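Local coordinates for transcriptional regulator (Mesorhizobium loti, PDB 3BHQ), which probably binds DNA at cis-regulatory sites and controls transcription, as a regulator of the TetR family, at residues Val64-Ile75 with Ala128-Met137; Leu103-Arg113 with Pro174-Asn184. One frame throughout, in Å; residues are numbered along the deposited sequence.

Contact 1: Val64-Ile75 with Ala128-Met137. With EDO (1,2-ethanediol), chain I.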
loop_
_atom_site.group_PDB
_atom_site.type_symbol
_atom_site.label_atom_id
_atom_site.label_comp_id
_atom_site.label_asym_id
_atom_site.label_seq_id
_atom_site.Cartn_x
_atom_site.Cartn_y
_atom_site.Cartn_z
ATOM N N VAL A 64 5.800 -2.151 17.233
ATOM C CA VAL A 64 5.711 -2.686 15.834
ATOM C C VAL A 64 5.900 -4.195 15.841
ATOM O O VAL A 64 5.105 -4.951 15.268
ATOM C CB VAL A 64 6.666 -1.986 14.849
ATOM C CG1 VAL A 64 6.694 -2.721 13.481
ATOM C CG2 VAL A 64 6.310 -0.484 14.715
ATOM N N LEU A 65 6.935 -4.666 16.531
ATOM C CA LEU A 65 7.172 -6.106 16.594
ATOM C C LEU A 65 6.049 -6.881 17.272
ATOM O O LEU A 65 5.715 -7.978 16.824
ATOM C CB LEU A 65 8.509 -6.426 17.256
ATOM C CG LEU A 65 9.748 -5.948 16.535
ATOM C CD1 LEU A 65 10.979 -6.167 17.448
ATOM C CD2 LEU A 65 9.927 -6.673 15.202
ATOM N N SER A 66 5.472 -6.345 18.353
ATOM C CA SER A 66 4.358 -7.008 19.051
ATOM C C SER A 66 3.137 -7.141 18.148
ATOM O O SER A 66 2.523 -8.191 18.092
ATOM C CB SER A 66 3.965 -6.239 20.323
ATOM O OG SER A 66 2.920 -6.898 21.030
ATOM N N THR A 67 2.819 -6.065 17.438
ATOM C CA THR A 67 1.678 -6.072 16.518
ATOM C C THR A 67 1.932 -7.081 15.369
ATOM O O THR A 67 1.035 -7.878 15.040
ATOM C CB THR A 67 1.365 -4.670 16.015
ATOM O OG1 THR A 67 0.861 -3.903 17.106
ATOM C CG2 THR A 67 0.278 -4.747 14.933
ATOM N N ALA A 68 3.154 -7.112 14.850
ATOM C CA ALA A 68 3.518 -8.055 13.779
ATOM C C ALA A 68 3.334 -9.481 14.260
ATOM O O ALA A 68 2.803 -10.322 13.546
ATOM C CB ALA A 68 4.950 -7.837 13.317
ATOM N N SER A 69 3.763 -9.753 15.499
ATOM C CA SER A 69 3.595 -11.082 16.070
ATOM C C SER A 69 2.130 -11.483 16.260
ATOM O O SER A 69 1.735 -12.606 15.940
ATOM C CB SER A 69 4.297 -11.131 17.441
ATOM O OG SER A 69 4.148 -12.397 18.031
ATOM N N GLN A 70 1.338 -10.564 16.788
ATOM C CA GLN A 70 -0.091 -10.816 17.059
ATOM C C GLN A 70 -0.864 -11.108 15.770
ATOM O O GLN A 70 -1.635 -12.059 15.697
ATOM C CB GLN A 70 -0.730 -9.622 17.771
ATOM C CG GLN A 70 -0.248 -9.418 19.203
ATOM C CD GLN A 70 -0.641 -8.038 19.745
ATOM O OE1 GLN A 70 -1.660 -7.457 19.343
ATOM N NE2 GLN A 70 0.186 -7.499 20.636
ATOM N N VAL A 71 -0.621 -10.293 14.757
ATOM C CA VAL A 71 -1.262 -10.489 13.447
ATOM C C VAL A 71 -0.860 -11.814 12.836
ATOM O O VAL A 71 -1.714 -12.574 12.379
ATOM C CB VAL A 71 -0.972 -9.290 12.500
ATOM C CG1 VAL A 71 -1.517 -9.559 11.097
ATOM C CG2 VAL A 71 -1.618 -8.030 13.079
ATOM N N ASN A 72 0.433 -12.122 12.865
ATOM C CA ASN A 72 0.897 -13.383 12.322
ATOM C C ASN A 72 0.392 -14.620 13.045
ATOM O O ASN A 72 0.191 -15.636 12.392
ATOM C CB ASN A 72 2.391 -13.379 12.087
ATOM C CG ASN A 72 2.736 -12.721 10.788
ATOM O OD1 ASN A 72 2.660 -13.377 9.736
ATOM N ND2 ASN A 72 3.074 -11.417 10.822
ATOM N N ASP A 73 0.167 -14.533 14.357
ATOM C CA ASP A 73 -0.422 -15.668 15.108
ATOM C C ASP A 73 -1.821 -15.947 14.580
ATOM O O ASP A 73 -2.190 -17.118 14.391
ATOM C CB ASP A 73 -0.460 -15.424 16.623
ATOM C CG ASP A 73 0.920 -15.433 17.267
ATOM O OD1 ASP A 73 1.892 -15.867 16.627
ATOM O OD2 ASP A 73 1.022 -14.995 18.430
ATOM N N ILE A 74 -2.575 -14.879 14.299
ATOM C CA ILE A 74 -3.926 -15.013 13.732
ATOM C C ILE A 74 -3.874 -15.609 12.333
ATOM O O ILE A 74 -4.623 -16.546 12.035
ATOM C CB ILE A 74 -4.748 -13.675 13.728
ATOM C CG1 ILE A 74 -4.917 -13.134 15.146
ATOM C CG2 ILE A 74 -6.140 -13.927 13.110
ATOM C CD1 ILE A 74 -5.573 -11.771 15.234
ATOM N N ILE A 75 -2.972 -15.107 11.489
ATOM C CA ILE A 75 -2.812 -15.631 10.118
ATOM C C ILE A 75 -2.432 -17.121 10.146
ATOM O O ILE A 75 -2.974 -17.912 9.357
ATOM C CB ILE A 75 -1.796 -14.811 9.257
ATOM C CG1 ILE A 75 -2.208 -13.329 9.130
ATOM C CG2 ILE A 75 -1.630 -15.431 7.883
ATOM C CD1 ILE A 75 -3.619 -13.060 8.781
ATOM N N ALA A 128 11.080 -3.363 10.182
ATOM C CA ALA A 128 10.549 -4.393 11.080
ATOM C C ALA A 128 9.172 -4.860 10.641
ATOM O O ALA A 128 8.923 -6.060 10.620
ATOM C CB ALA A 128 10.493 -3.897 12.522
ATOM N N TRP A 129 8.281 -3.915 10.314
ATOM C CA TRP A 129 6.947 -4.300 9.840
ATOM C C TRP A 129 7.068 -5.168 8.567
ATOM O O TRP A 129 6.395 -6.221 8.424
ATOM C CB TRP A 129 6.023 -3.095 9.598
ATOM C CG TRP A 129 4.734 -3.612 9.083
ATOM C CD1 TRP A 129 4.313 -3.587 7.788
ATOM C CD2 TRP A 129 3.754 -4.366 9.810
ATOM N NE1 TRP A 129 3.127 -4.265 7.669
ATOM C CE2 TRP A 129 2.751 -4.740 8.889
ATOM C CE3 TRP A 129 3.608 -4.731 11.161
ATOM C CZ2 TRP A 129 1.608 -5.473 9.268
ATOM C CZ3 TRP A 129 2.473 -5.456 11.537
ATOM C CH2 TRP A 129 1.500 -5.825 10.584
ATOM N N TYR A 130 7.892 -4.712 7.648
ATOM C CA TYR A 130 8.028 -5.432 6.363
ATOM C C TYR A 130 8.543 -6.859 6.572
ATOM O O TYR A 130 7.957 -7.799 6.012
ATOM C CB TYR A 130 8.900 -4.661 5.364
ATOM C CG TYR A 130 8.853 -5.281 3.991
ATOM C CD1 TYR A 130 7.705 -5.235 3.236
ATOM C CD2 TYR A 130 9.933 -5.958 3.479
ATOM C CE1 TYR A 130 7.637 -5.826 1.994
ATOM C CE2 TYR A 130 9.868 -6.552 2.221
ATOM C CZ TYR A 130 8.713 -6.499 1.501
ATOM O OH TYR A 130 8.590 -7.076 0.254
ATOM N N GLU A 131 9.593 -7.035 7.397
ATOM C CA GLU A 131 10.171 -8.369 7.650
ATOM C C GLU A 131 9.276 -9.259 8.498
ATOM O O GLU A 131 8.994 -10.398 8.144
ATOM C CB GLU A 131 11.528 -8.250 8.381
ATOM C CG GLU A 131 12.276 -9.602 8.600
ATOM C CD GLU A 131 13.434 -9.530 9.596
ATOM O OE1 GLU A 131 13.930 -8.428 9.914
ATOM O OE2 GLU A 131 13.840 -10.597 10.076
ATOM N N LYS A 132 8.889 -8.739 9.652
ATOM C CA LYS A 132 8.164 -9.523 10.651
ATOM C C LYS A 132 6.668 -9.560 10.560
ATOM O O LYS A 132 6.032 -10.431 11.185
ATOM C CB LYS A 132 8.594 -9.060 12.051
ATOM C CG LYS A 132 10.126 -9.047 12.302
ATOM C CD LYS A 132 10.807 -10.383 12.165
ATOM C CE LYS A 132 10.343 -11.415 13.171
ATOM N NZ LYS A 132 11.219 -12.637 13.104
ATOM N N GLY A 133 6.103 -8.607 9.821
ATOM C CA GLY A 133 4.693 -8.517 9.559
ATOM C C GLY A 133 4.357 -9.025 8.182
ATOM O O GLY A 133 3.891 -10.136 8.043
ATOM N N PHE A 134 4.672 -8.213 7.175
ATOM C CA PHE A 134 4.314 -8.487 5.786
ATOM C C PHE A 134 4.929 -9.781 5.216
ATOM O O PHE A 134 4.199 -10.674 4.735
ATOM C CB PHE A 134 4.745 -7.281 4.932
ATOM C CG PHE A 134 4.398 -7.382 3.460
ATOM C CD1 PHE A 134 3.250 -6.756 2.972
ATOM C CD2 PHE A 134 5.245 -8.005 2.578
ATOM C CE1 PHE A 134 2.962 -6.822 1.608
ATOM C CE2 PHE A 134 4.931 -8.066 1.213
ATOM C CZ PHE A 134 3.797 -7.463 0.760
ATOM N N GLU A 135 6.257 -9.893 5.275
ATOM C CA GLU A 135 6.943 -11.074 4.711
ATOM C C GLU A 135 6.549 -12.357 5.430
ATOM O O GLU A 135 6.334 -13.379 4.785
ATOM C CB GLU A 135 8.448 -10.908 4.666
ATOM C CG GLU A 135 8.894 -9.930 3.642
ATOM C CD GLU A 135 10.380 -9.944 3.439
ATOM O OE1 GLU A 135 11.116 -9.847 4.425
ATOM O OE2 GLU A 135 10.814 -10.036 2.266
ATOM N N ARG A 136 6.414 -12.275 6.757
ATOM C CA ARG A 136 6.033 -13.441 7.546
ATOM C C ARG A 136 4.646 -13.976 7.184
ATOM O O ARG A 136 4.494 -15.195 7.077
ATOM C CB ARG A 136 6.144 -13.142 9.031
ATOM C CG ARG A 136 6.013 -14.380 9.870
ATOM C CD ARG A 136 6.023 -14.091 11.363
ATOM N NE ARG A 136 5.266 -15.133 12.088
ATOM C CZ ARG A 136 5.008 -15.123 13.399
ATOM N NH1 ARG A 136 5.429 -14.121 14.165
ATOM N NH2 ARG A 136 4.288 -16.120 13.935
HETATM N N MSE A 137 3.672 -13.103 6.899
HETATM C CA MSE A 137 2.324 -13.585 6.569
HETATM C C MSE A 137 2.289 -14.183 5.145
HETATM O O MSE A 137 1.571 -15.156 4.904
HETATM C CB MSE A 137 1.231 -12.557 6.910
HETATM C CG MSE A 137 0.913 -11.438 5.975
HETATM SE SE MSE A 137 -0.332 -10.206 6.944
HETATM C CE MSE A 137 0.927 -8.994 7.733
HETATM C C1 EDO I . -2.757 -3.096 16.448
HETATM O O1 EDO I . -1.812 -3.623 17.376
HETATM C C2 EDO I . -3.149 -1.740 16.979
HETATM O O2 EDO I . -3.853 -1.941 18.204
HETATM O O HOH W 1 4.310 -14.805 16.903
#

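Contact 2: Leu103-Arg113 with Pro174-Asn184. With EDO (1,2-ethanediol), chain G.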
loop_
_atom_site.group_PDB
_atom_site.type_symbol
_atom_site.label_atom_id
_atom_site.label_comp_id
_atom_site.label_asym_id
_atom_site.label_seq_id
_atom_site.Cartn_x
_atom_site.Cartn_y
_atom_site.Cartn_z
ATOM N N LEU A 103 -6.704 -7.732 8.526
ATOM C CA LEU A 103 -5.798 -6.745 7.940
ATOM C C LEU A 103 -6.406 -5.363 7.762
ATOM O O LEU A 103 -5.646 -4.386 7.668
ATOM C CB LEU A 103 -5.135 -7.304 6.674
ATOM C CG LEU A 103 -4.311 -8.584 6.888
ATOM C CD1 LEU A 103 -3.834 -9.185 5.579
ATOM C CD2 LEU A 103 -3.132 -8.336 7.808
HETATM N N MSE A 104 -7.737 -5.259 7.731
HETATM C CA MSE A 104 -8.431 -3.969 7.603
HETATM C C MSE A 104 -8.928 -3.434 8.942
HETATM O O MSE A 104 -9.673 -2.472 8.998
HETATM C CB MSE A 104 -9.518 -4.055 6.533
HETATM C CG MSE A 104 -8.988 -4.442 5.146
HETATM SE SE MSE A 104 -7.722 -3.155 4.420
HETATM C CE MSE A 104 -8.936 -1.604 4.571
ATOM N N ASP A 105 -8.482 -4.039 10.040
ATOM C CA ASP A 105 -8.802 -3.580 11.376
ATOM C C ASP A 105 -8.360 -2.109 11.494
ATOM O O ASP A 105 -7.244 -1.756 11.102
ATOM C CB ASP A 105 -8.035 -4.364 12.428
ATOM C CG ASP A 105 -8.272 -3.835 13.815
ATOM O OD1 ASP A 105 -9.321 -4.105 14.404
ATOM O OD2 ASP A 105 -7.403 -3.120 14.310
ATOM N N GLU A 106 -9.244 -1.281 12.023
ATOM C CA GLU A 106 -9.025 0.158 12.060
ATOM C C GLU A 106 -7.768 0.581 12.819
ATOM O O GLU A 106 -7.014 1.419 12.341
ATOM C CB GLU A 106 -10.281 0.846 12.630
ATOM C CG GLU A 106 -10.262 2.382 12.603
ATOM C CD GLU A 106 -10.205 3.003 11.185
ATOM O OE1 GLU A 106 -10.499 2.310 10.170
ATOM O OE2 GLU A 106 -9.868 4.214 11.095
ATOM N N GLU A 107 -7.524 -0.028 13.975
ATOM C CA GLU A 107 -6.350 0.332 14.756
ATOM C C GLU A 107 -5.060 -0.090 14.066
ATOM O O GLU A 107 -4.077 0.642 14.090
ATOM C CB GLU A 107 -6.463 -0.171 16.198
ATOM C CG GLU A 107 -7.712 0.386 16.967
ATOM C CD GLU A 107 -7.844 1.916 16.923
ATOM O OE1 GLU A 107 -6.908 2.595 17.384
ATOM O OE2 GLU A 107 -8.876 2.449 16.430
ATOM N N LEU A 108 -5.078 -1.244 13.397
ATOM C CA LEU A 108 -3.946 -1.717 12.630
ATOM C C LEU A 108 -3.631 -0.759 11.466
ATOM O O LEU A 108 -2.479 -0.453 11.196
ATOM C CB LEU A 108 -4.167 -3.155 12.111
ATOM C CG LEU A 108 -3.010 -3.842 11.435
ATOM C CD1 LEU A 108 -1.830 -3.990 12.414
ATOM C CD2 LEU A 108 -3.412 -5.188 10.903
ATOM N N LEU A 109 -4.664 -0.256 10.791
ATOM C CA LEU A 109 -4.470 0.708 9.696
ATOM C C LEU A 109 -3.853 2.012 10.215
ATOM O O LEU A 109 -2.988 2.580 9.548
ATOM C CB LEU A 109 -5.790 0.991 8.986
ATOM C CG LEU A 109 -6.468 -0.191 8.273
ATOM C CD1 LEU A 109 -7.862 0.209 7.783
ATOM C CD2 LEU A 109 -5.671 -0.659 7.135
ATOM N N LYS A 110 -4.301 2.463 11.384
ATOM C CA LYS A 110 -3.709 3.669 11.996
ATOM C C LYS A 110 -2.219 3.457 12.285
ATOM O O LYS A 110 -1.384 4.328 11.983
ATOM C CB LYS A 110 -4.448 4.081 13.258
ATOM C CG LYS A 110 -5.905 4.607 13.035
ATOM C CD LYS A 110 -6.658 4.810 14.376
ATOM C CE LYS A 110 -8.084 5.271 14.130
ATOM N NZ LYS A 110 -8.944 5.142 15.371
ATOM N N LEU A 111 -1.870 2.292 12.816
ATOM C CA LEU A 111 -0.456 1.972 13.070
ATOM C C LEU A 111 0.347 1.929 11.737
ATOM O O LEU A 111 1.493 2.443 11.672
ATOM C CB LEU A 111 -0.317 0.653 13.835
ATOM C CG LEU A 111 1.101 0.283 14.299
ATOM C CD1 LEU A 111 1.664 1.316 15.288
ATOM C CD2 LEU A 111 1.166 -1.156 14.887
ATOM N N ARG A 112 -0.212 1.312 10.687
ATOM C CA ARG A 112 0.452 1.280 9.379
ATOM C C ARG A 112 0.783 2.690 8.891
ATOM O O ARG A 112 1.897 2.938 8.417
ATOM C CB ARG A 112 -0.375 0.515 8.320
ATOM C CG ARG A 112 0.122 -0.908 7.977
ATOM C CD ARG A 112 -0.911 -1.618 7.084
ATOM N NE ARG A 112 -0.487 -2.436 5.917
ATOM C CZ ARG A 112 -0.303 -1.964 4.677
ATOM N NH1 ARG A 112 -0.385 -0.663 4.405
ATOM N NH2 ARG A 112 -0.015 -2.816 3.664
ATOM N N ARG A 113 -0.193 3.597 8.990
ATOM C CA ARG A 113 0.040 4.996 8.570
ATOM C C ARG A 113 1.213 5.631 9.322
ATOM O O ARG A 113 2.043 6.331 8.717
ATOM C CB ARG A 113 -1.219 5.833 8.782
ATOM C CG ARG A 113 -1.128 7.264 8.251
ATOM C CD ARG A 113 -2.390 8.085 8.451
ATOM N NE ARG A 113 -3.593 7.335 8.047
ATOM C CZ ARG A 113 -3.985 7.101 6.799
ATOM N NH1 ARG A 113 -3.276 7.515 5.760
ATOM N NH2 ARG A 113 -5.080 6.398 6.586
ATOM N N PRO A 174 -9.123 -2.153 -1.304
ATOM C CA PRO A 174 -9.411 -1.703 0.073
ATOM C C PRO A 174 -8.271 -1.098 0.879
ATOM O O PRO A 174 -8.491 -0.097 1.593
ATOM C CB PRO A 174 -10.005 -2.955 0.742
ATOM C CG PRO A 174 -9.869 -4.017 -0.161
ATOM C CD PRO A 174 -9.464 -3.564 -1.503
HETATM N N MSE A 175 -7.075 -1.672 0.750
HETATM C CA MSE A 175 -5.920 -1.156 1.510
HETATM C C MSE A 175 -5.513 0.236 1.035
HETATM O O MSE A 175 -5.279 1.150 1.817
HETATM C CB MSE A 175 -4.734 -2.128 1.472
HETATM C CG MSE A 175 -3.590 -1.737 2.337
HETATM SE SE MSE A 175 -3.990 -1.591 4.186
HETATM C CE MSE A 175 -4.152 -3.366 4.464
ATOM N N ASN A 176 -5.440 0.422 -0.283
ATOM C CA ASN A 176 -5.118 1.760 -0.792
ATOM C C ASN A 176 -6.226 2.778 -0.496
ATOM O O ASN A 176 -5.942 3.936 -0.176
ATOM C CB ASN A 176 -4.756 1.702 -2.277
ATOM C CG ASN A 176 -3.392 1.117 -2.478
ATOM O OD1 ASN A 176 -2.401 1.744 -2.077
ATOM N ND2 ASN A 176 -3.315 -0.105 -3.024
ATOM N N GLU A 177 -7.474 2.351 -0.611
ATOM C CA GLU A 177 -8.591 3.241 -0.267
ATOM C C GLU A 177 -8.456 3.716 1.197
ATOM O O GLU A 177 -8.628 4.903 1.460
ATOM C CB GLU A 177 -9.922 2.559 -0.537
ATOM C CG GLU A 177 -11.107 3.492 -0.273
ATOM C CD GLU A 177 -12.454 2.935 -0.695
ATOM O OE1 GLU A 177 -12.576 1.750 -1.045
ATOM O OE2 GLU A 177 -13.398 3.722 -0.694
ATOM N N ALA A 178 -8.091 2.801 2.105
ATOM C CA ALA A 178 -7.901 3.180 3.521
ATOM C C ALA A 178 -6.736 4.091 3.715
ATOM O O ALA A 178 -6.827 5.091 4.438
ATOM C CB ALA A 178 -7.746 1.989 4.378
HETATM N N MSE A 179 -5.605 3.742 3.106
HETATM C CA MSE A 179 -4.438 4.575 3.259
HETATM C C MSE A 179 -4.542 5.966 2.679
HETATM O O MSE A 179 -3.910 6.894 3.180
HETATM C CB MSE A 179 -3.193 3.911 2.653
HETATM C CG MSE A 179 -2.761 2.677 3.307
HETATM SE SE MSE A 179 -2.044 2.999 5.104
HETATM C CE MSE A 179 -3.554 2.446 5.926
ATOM N N PHE A 180 -5.321 6.144 1.632
ATOM C CA PHE A 180 -5.427 7.455 1.041
ATOM C C PHE A 180 -6.608 8.239 1.585
ATOM O O PHE A 180 -6.521 9.444 1.655
ATOM C CB PHE A 180 -5.477 7.365 -0.473
ATOM C CG PHE A 180 -4.169 6.891 -1.085
ATOM C CD1 PHE A 180 -2.950 7.523 -0.784
ATOM C CD2 PHE A 180 -4.163 5.831 -2.015
ATOM C CE1 PHE A 180 -1.743 7.085 -1.338
ATOM C CE2 PHE A 180 -2.920 5.410 -2.583
ATOM C CZ PHE A 180 -1.741 6.040 -2.255
ATOM N N THR A 181 -7.701 7.573 1.907
ATOM C CA THR A 181 -8.920 8.303 2.297
ATOM C C THR A 181 -9.313 8.165 3.741
ATOM O O THR A 181 -10.143 8.966 4.221
ATOM C CB THR A 181 -10.112 7.935 1.402
ATOM O OG1 THR A 181 -10.536 6.583 1.621
ATOM C CG2 THR A 181 -9.743 8.147 -0.073
ATOM N N GLY A 182 -8.772 7.166 4.434
ATOM C CA GLY A 182 -9.168 6.863 5.796
ATOM C C GLY A 182 -10.468 6.075 5.799
ATOM O O GLY A 182 -10.765 5.405 6.791
ATOM N N SER A 183 -11.242 6.143 4.694
ATOM C CA SER A 183 -12.507 5.442 4.561
ATOM C C SER A 183 -12.176 3.969 4.637
ATOM O O SER A 183 -11.444 3.442 3.784
ATOM C CB SER A 183 -13.229 5.747 3.237
ATOM O OG SER A 183 -14.471 5.062 3.173
ATOM N N ASN A 184 -12.630 3.363 5.731
ATOM C CA ASN A 184 -12.492 1.950 5.962
ATOM C C ASN A 184 -13.893 1.501 6.330
ATOM O O ASN A 184 -14.245 1.471 7.521
ATOM C CB ASN A 184 -11.481 1.697 7.083
ATOM C CG ASN A 184 -11.268 0.217 7.345
ATOM O OD1 ASN A 184 -11.372 -0.610 6.427
ATOM N ND2 ASN A 184 -10.956 -0.126 8.596
HETATM C C1 EDO G . 0.265 -0.436 -1.205
HETATM O O1 EDO G . 1.060 0.669 -0.740
HETATM C C2 EDO G . -0.736 -0.804 -0.142
HETATM O O2 EDO G . -1.572 0.330 0.190
HETATM O O HOH W 2 -8.800 4.033 8.438
#

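Contact 1: Val64-Ile75 with Ala128-Met137
G133 O is gripped by two donors: N72 ND2 reaches it across the contact at 3.2 Å, and M137 N bonds it within its own helix. The N72 bond is nearly straight (171° at the hydrogen), lies in the carbonyl plane and uses a lone pair. The other hydrogen of the same amide goes back to A68 O (ND2 to O, 2.9 Å), which N72 N meets from the opposite face; both acceptors lie in the amide plane and fix its rotation. N72 CB sits 3.3 Å above the centre of the R136 guanidinium, whose plane is only 16° from that of the amide. R136 arrives there on a chain extended from CG to NE, CG opposite the backbone N (chi1 -169°). Its NH1 gives a hydrogen bond to a water that also bonds S69 OG and D73 OD1; the direct pair, D73 OD1 to R136 NH2, is a long salt bridge of 3.6 Å. Were N72 an alanine, G133 O would probably lose its partner on the other helix and a gap open beside R136 CD. Farther along, A68 CB rests on K132 O, and W129 CZ3 touches A68 CA at 3.6 Å while V64 CG1 lies at the indole edge. F180 of the second subunit meets the same indole. The A68 and G133 CA atoms come within 4.4 Å, and the segment axes run parallel, 8.3 Å apart. Such close Ala-Gly packing joins helix 56-83, which in the TetR fold leads from the predicted helix-turn-helix head into the body, to helix 123-150 of the all-helical C-terminal domain.

Contact 2: Leu103-Arg113 with Pro174-Asn184
Hydrogen bonds join the segments at two places: R113 to the carbonyls of A178 and M179, and N184 to M104 and E106. R113 NH1 gives a nearly straight bond to M179 O (2.7 Å, 171°), and R113 NH2 a longer one to A178 O (3.1 Å). Both oxygens lie in the guanidinium plane, though both donors are tilted out of the planes of the carbonyls they meet. A178 O also takes G182 N from its other face, and R113 NH1 bonds I116 O of the second subunit as well. The N184 amide spends ND2 on two acceptors, M104 O at 2.7 Å and E106 OE1 at 2.9 Å. CG set opposite the backbone N (chi1 -178°) carries the N184 amide to this pair. Amide and E106 carboxylate lie nearly coplanar, and a water lies within bonding distance of both E106 OE2 and G182 O. D105 N-caps helix 106-117, its OD2 accepting from L108 N, while an ST turn at T181 follows the other helix. Together these join helix 106-117 and the turn before it to the C-terminal end of helix 159-181, in the all-helical regulatory domain of a TetR-type protein; the segment axes cross at -65°, 10.5 Å apart. Apolar contacts fill the crossing with selenomethionines. L109 is forked between partners: CD2 lies 3.5 Å from M175 SE and also near M179 CE, whereas CD1 meets A178 CB and the N184 amide. M175 CE packs against M104 SE, in the conformer given, and reaches L103 O, a buried carbonyl with no hydrogen-bond partner. Against the flat guanidinium of R112, likewise one of two conformers, M175 SE stands 3.7 Å above the centre, with M179 SE at the edge. N176 OD1 is bonded to R112 NH2 of the second subunit.

From the N terminus the chain passes through the predicted DNA-binding helices into helix 56-83, which supplies the first half of contact 1. Helix 88-103 then leads to 103-113, the first half of contact 2. Only afterwards does helix 123-150 return to 64-75, closing a loop of 52 residues, and helix 159-181 comes back to 103-113 across 60 residues, a span overlapping the first. The two closures therefore cross, neither nested in the other. Their centres lie about 16 Å apart, yet they touch: T67 packs on L108 and L111, and L103 on V71 and M137. Helix 106-117 thus sits between helix 56-83 and the end of helix 159-181, and both contacts reach the second subunit.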